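Local coordinates for AxyAgu115A (Amphibacillus xylanus NBRC 15112, PDB 6NPS), which probably acts as a family GH115 alpha-glucuronidase, hydrolysing glucuronic acid side groups from arabinoglucuronoxylan, a hemicellulose, at residues Gly268-Asn276 and Met302-Met311. The protein carries 3 engineered substitutions. Residues are numbered along the deposited sequence; the frame is centred on the assembly and turned at random.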
loop_
_atom_site.group_PDB
_atom_site.type_symbol
_atom_site.label_atom_id
_atom_site.label_comp_id
_atom_site.label_asym_id
_atom_site.label_seq_id
_atom_site.Cartn_x
_atom_site.Cartn_y
_atom_site.Cartn_z
ATOM N N GLY A 268 -44.120 -31.718 6.500
ATOM C CA GLY A 268 -43.489 -31.566 5.190
ATOM C C GLY A 268 -41.977 -31.406 5.309
ATOM O O GLY A 268 -41.363 -31.635 6.366
ATOM N N ASP A 269 -41.373 -30.983 4.198
ATOM C CA ASP A 269 -39.913 -30.825 4.121
ATOM C C ASP A 269 -39.552 -29.608 3.264
ATOM O O ASP A 269 -38.779 -29.682 2.308
ATOM C CB ASP A 269 -39.232 -32.082 3.573
ATOM C CG ASP A 269 -37.808 -32.232 4.092
ATOM O OD1 ASP A 269 -37.264 -33.358 4.054
ATOM O OD2 ASP A 269 -37.235 -31.220 4.543
ATOM N N ALA A 270 -40.124 -28.465 3.619
ATOM C CA ALA A 270 -39.932 -27.233 2.875
ATOM C C ALA A 270 -40.419 -26.076 3.730
ATOM O O ALA A 270 -41.596 -26.036 4.108
ATOM C CB ALA A 270 -40.689 -27.279 1.543
ATOM N N TRP A 271 -39.519 -25.149 4.075
ATOM C CA TRP A 271 -39.901 -23.931 4.799
ATOM C C TRP A 271 -40.476 -22.976 3.759
ATOM O O TRP A 271 -39.813 -22.061 3.266
ATOM C CB TRP A 271 -38.707 -23.346 5.537
ATOM C CG TRP A 271 -39.079 -22.273 6.507
ATOM C CD1 TRP A 271 -38.765 -20.946 6.420
ATOM C CD2 TRP A 271 -39.839 -22.431 7.714
ATOM N NE1 TRP A 271 -39.279 -20.266 7.501
ATOM C CE2 TRP A 271 -39.944 -21.152 8.311
ATOM C CE3 TRP A 271 -40.432 -23.527 8.351
ATOM C CZ2 TRP A 271 -40.629 -20.940 9.506
ATOM C CZ3 TRP A 271 -41.115 -23.317 9.542
ATOM C CH2 TRP A 271 -41.207 -22.030 10.108
ATOM N N ASN A 272 -41.731 -23.237 3.391
ATOM C CA ASN A 272 -42.325 -22.654 2.191
ATOM C C ASN A 272 -43.840 -22.791 2.309
ATOM O O ASN A 272 -44.382 -23.891 2.159
ATOM C CB ASN A 272 -41.801 -23.359 0.940
ATOM C CG ASN A 272 -42.144 -22.616 -0.336
ATOM O OD1 ASN A 272 -43.308 -22.288 -0.581
ATOM N ND2 ASN A 272 -41.129 -22.348 -1.160
ATOM N N PHE A 273 -44.516 -21.678 2.596
ATOM C CA PHE A 273 -45.962 -21.699 2.773
ATOM C C PHE A 273 -46.700 -21.908 1.462
ATOM O O PHE A 273 -47.886 -22.257 1.479
ATOM C CB PHE A 273 -46.426 -20.398 3.427
ATOM C CG PHE A 273 -47.813 -20.466 3.991
ATOM C CD1 PHE A 273 -48.070 -21.175 5.157
ATOM C CD2 PHE A 273 -48.859 -19.819 3.364
ATOM C CE1 PHE A 273 -49.341 -21.229 5.687
ATOM C CE2 PHE A 273 -50.134 -19.877 3.886
ATOM C CZ PHE A 273 -50.372 -20.589 5.056
ATOM N N ILE A 274 -46.033 -21.689 0.329
ATOM C CA ILE A 274 -46.664 -21.919 -0.969
ATOM C C ILE A 274 -46.671 -23.404 -1.310
ATOM O O ILE A 274 -47.723 -23.982 -1.618
ATOM C CB ILE A 274 -45.951 -21.096 -2.059
ATOM C CG1 ILE A 274 -46.032 -19.596 -1.743
ATOM C CG2 ILE A 274 -46.519 -21.393 -3.450
ATOM C CD1 ILE A 274 -44.780 -18.829 -2.139
ATOM N N THR A 275 -45.496 -24.046 -1.285
ATOM C CA THR A 275 -45.412 -25.436 -1.734
ATOM C C THR A 275 -45.674 -26.442 -0.620
ATOM O O THR A 275 -46.004 -27.593 -0.911
ATOM C CB THR A 275 -44.034 -25.718 -2.367
ATOM O OG1 THR A 275 -43.019 -25.620 -1.361
ATOM C CG2 THR A 275 -43.721 -24.719 -3.491
ATOM N N ASN A 276 -45.533 -26.042 0.643
ATOM C CA ASN A 276 -45.776 -26.925 1.783
ATOM C C ASN A 276 -46.756 -26.231 2.739
ATOM O O ASN A 276 -46.495 -26.040 3.925
ATOM C CB ASN A 276 -44.435 -27.299 2.445
ATOM C CG ASN A 276 -44.601 -28.131 3.712
ATOM O OD1 ASN A 276 -45.531 -28.929 3.831
ATOM N ND2 ASN A 276 -43.702 -27.929 4.678
ATOM N N MET A 302 -43.707 -14.417 8.558
ATOM C CA MET A 302 -42.805 -15.495 8.154
ATOM C C MET A 302 -41.583 -15.045 7.353
ATOM O O MET A 302 -41.717 -14.648 6.190
ATOM C CB MET A 302 -43.574 -16.528 7.333
ATOM C CG MET A 302 -42.905 -17.886 7.297
ATOM S SD MET A 302 -43.584 -18.887 5.958
ATOM C CE MET A 302 -42.486 -20.323 5.998
ATOM N N ARG A 303 -40.400 -15.216 7.941
ATOM C CA ARG A 303 -39.134 -14.897 7.286
ATOM C C ARG A 303 -38.356 -16.204 7.089
ATOM O O ARG A 303 -38.678 -17.213 7.716
ATOM C CB ARG A 303 -38.321 -13.914 8.127
ATOM C CG ARG A 303 -38.697 -12.456 7.915
ATOM C CD ARG A 303 -37.698 -11.526 8.584
ATOM N NE ARG A 303 -36.512 -11.315 7.761
ATOM C CZ ARG A 303 -35.282 -11.676 8.117
ATOM N NH1 ARG A 303 -35.075 -12.268 9.285
ATOM N NH2 ARG A 303 -34.260 -11.444 7.305
ATOM N N GLY A 304 -37.341 -16.195 6.227
ATOM C CA GLY A 304 -36.564 -17.389 5.978
ATOM C C GLY A 304 -35.827 -17.855 7.221
ATOM O O GLY A 304 -35.691 -17.141 8.223
ATOM N N GLU A 305 -35.336 -19.091 7.139
ATOM C CA GLU A 305 -34.647 -19.714 8.262
ATOM C C GLU A 305 -33.242 -19.150 8.434
ATOM O O GLU A 305 -32.527 -18.899 7.454
ATOM C CB GLU A 305 -34.578 -21.224 8.065
ATOM C CG GLU A 305 -35.904 -21.909 8.252
ATOM C CD GLU A 305 -35.787 -23.405 8.115
ATOM O OE1 GLU A 305 -35.021 -23.864 7.235
ATOM O OE2 GLU A 305 -36.443 -24.118 8.899
ATOM N N ALA A 306 -32.850 -18.974 9.699
ATOM C CA ALA A 306 -31.554 -18.408 10.068
ATOM C C ALA A 306 -31.360 -17.025 9.443
ATOM O O ALA A 306 -30.375 -16.768 8.741
ATOM C CB ALA A 306 -30.409 -19.356 9.690
ATOM N N ASP A 307 -32.321 -16.133 9.707
ATOM C CA ASP A 307 -32.257 -14.719 9.314
ATOM C C ASP A 307 -31.937 -14.561 7.823
ATOM O O ASP A 307 -30.949 -13.934 7.427
ATOM C CB ASP A 307 -31.248 -13.952 10.184
ATOM C CG ASP A 307 -31.351 -12.428 10.016
ATOM O OD1 ASP A 307 -32.481 -11.901 10.030
ATOM O OD2 ASP A 307 -30.303 -11.752 9.878
ATOM N N THR A 308 -32.793 -15.156 6.993
ATOM C CA THR A 308 -32.760 -14.971 5.549
ATOM C C THR A 308 -34.088 -14.370 5.089
ATOM O O THR A 308 -35.028 -14.197 5.872
ATOM C CB THR A 308 -32.466 -16.300 4.801
ATOM O OG1 THR A 308 -33.410 -17.314 5.178
ATOM C CG2 THR A 308 -31.037 -16.805 5.086
ATOM N N LYS A 309 -34.147 -14.027 3.804
ATOM C CA LYS A 309 -35.405 -13.671 3.159
ATOM C C LYS A 309 -36.240 -14.924 2.896
ATOM O O LYS A 309 -35.701 -15.973 2.531
ATOM C CB LYS A 309 -35.135 -12.942 1.842
ATOM C CG LYS A 309 -33.911 -12.031 1.878
ATOM C CD LYS A 309 -34.175 -10.717 1.146
ATOM C CE LYS A 309 -34.803 -10.966 -0.227
ATOM N NZ LYS A 309 -34.602 -9.851 -1.205
ATOM N N ILE A 310 -37.561 -14.805 3.079
ATOM C CA ILE A 310 -38.458 -15.934 2.815
ATOM C C ILE A 310 -38.491 -16.270 1.327
ATOM O O ILE A 310 -38.585 -17.446 0.954
ATOM C CB ILE A 310 -39.881 -15.662 3.367
ATOM C CG1 ILE A 310 -40.675 -16.965 3.447
ATOM C CG2 ILE A 310 -40.653 -14.631 2.535
ATOM C CD1 ILE A 310 -40.413 -17.697 4.700
ATOM N N MET A 311 -38.392 -15.265 0.462
ATOM C CA MET A 311 -38.473 -15.435 -0.982
ATOM C C MET A 311 -37.117 -15.154 -1.629
ATOM O O MET A 311 -36.188 -14.642 -0.995
ATOM C CB MET A 311 -39.564 -14.526 -1.565
ATOM C CG MET A 311 -40.990 -15.085 -1.445
ATOM S SD MET A 311 -42.279 -14.048 -2.190
ATOM C CE MET A 311 -43.240 -15.270 -3.087
#
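The indole of W271 lies between M302 and E305, with its N-H bonded to the backbone carbonyl of R303. The setting is the parallel eight-stranded TIM-type barrel of the GH115 family. Residues 302-311 form the loop that follows barrel strand 298-300. Residues 268-276 lead into helix 277-291, with N276 at its N-cap, and W271 is the centre of an inverse gamma turn.

The W271 side chain starts at CB, 3.9 Å from CD of the E305 carboxylate. CG is anti to the backbone N (chi1 -168°), which sets the ring against residues 302-305. CG and CD1 lie under E305 CG, which makes a CH-pi contact 3.6 Å from the centroid of the W271 five-membered ring. E305 OE2 continues over W271 CD2 and CE3, while OE1 stays by CB; the carboxylate plane is only 14° from that of the indole. On the opposite face, M302 CE makes a second CH-pi contact, 3.5 Å from the same W271 centroid. That methyl also meets CE2 and CZ2. The extended M302 chain brings it there, while M302 SD rests against F273 CB at 4.1 Å. I310 CD1 approaches W271 CD1 and NE1 obliquely. Both flat faces of the five-membered ring are thus packed, and the hydrogen bond at NE1 helps fix the ring's rotation.

Y257 and W284 also touch the indole, so helices 256-260 and 277-291 share in its packing. The R303 side chain forms salt bridges with D307 and E355. A smaller contact joins the segments beside helix 317-338: I274 CD1 meets M311 CE at 4.0 Å, the two side chains crossing at about a right angle.

W271 NE1 donates to R303 O at 3.1 Å; the bond is nearly straight at 168°, and the oxygen lies in the indole plane.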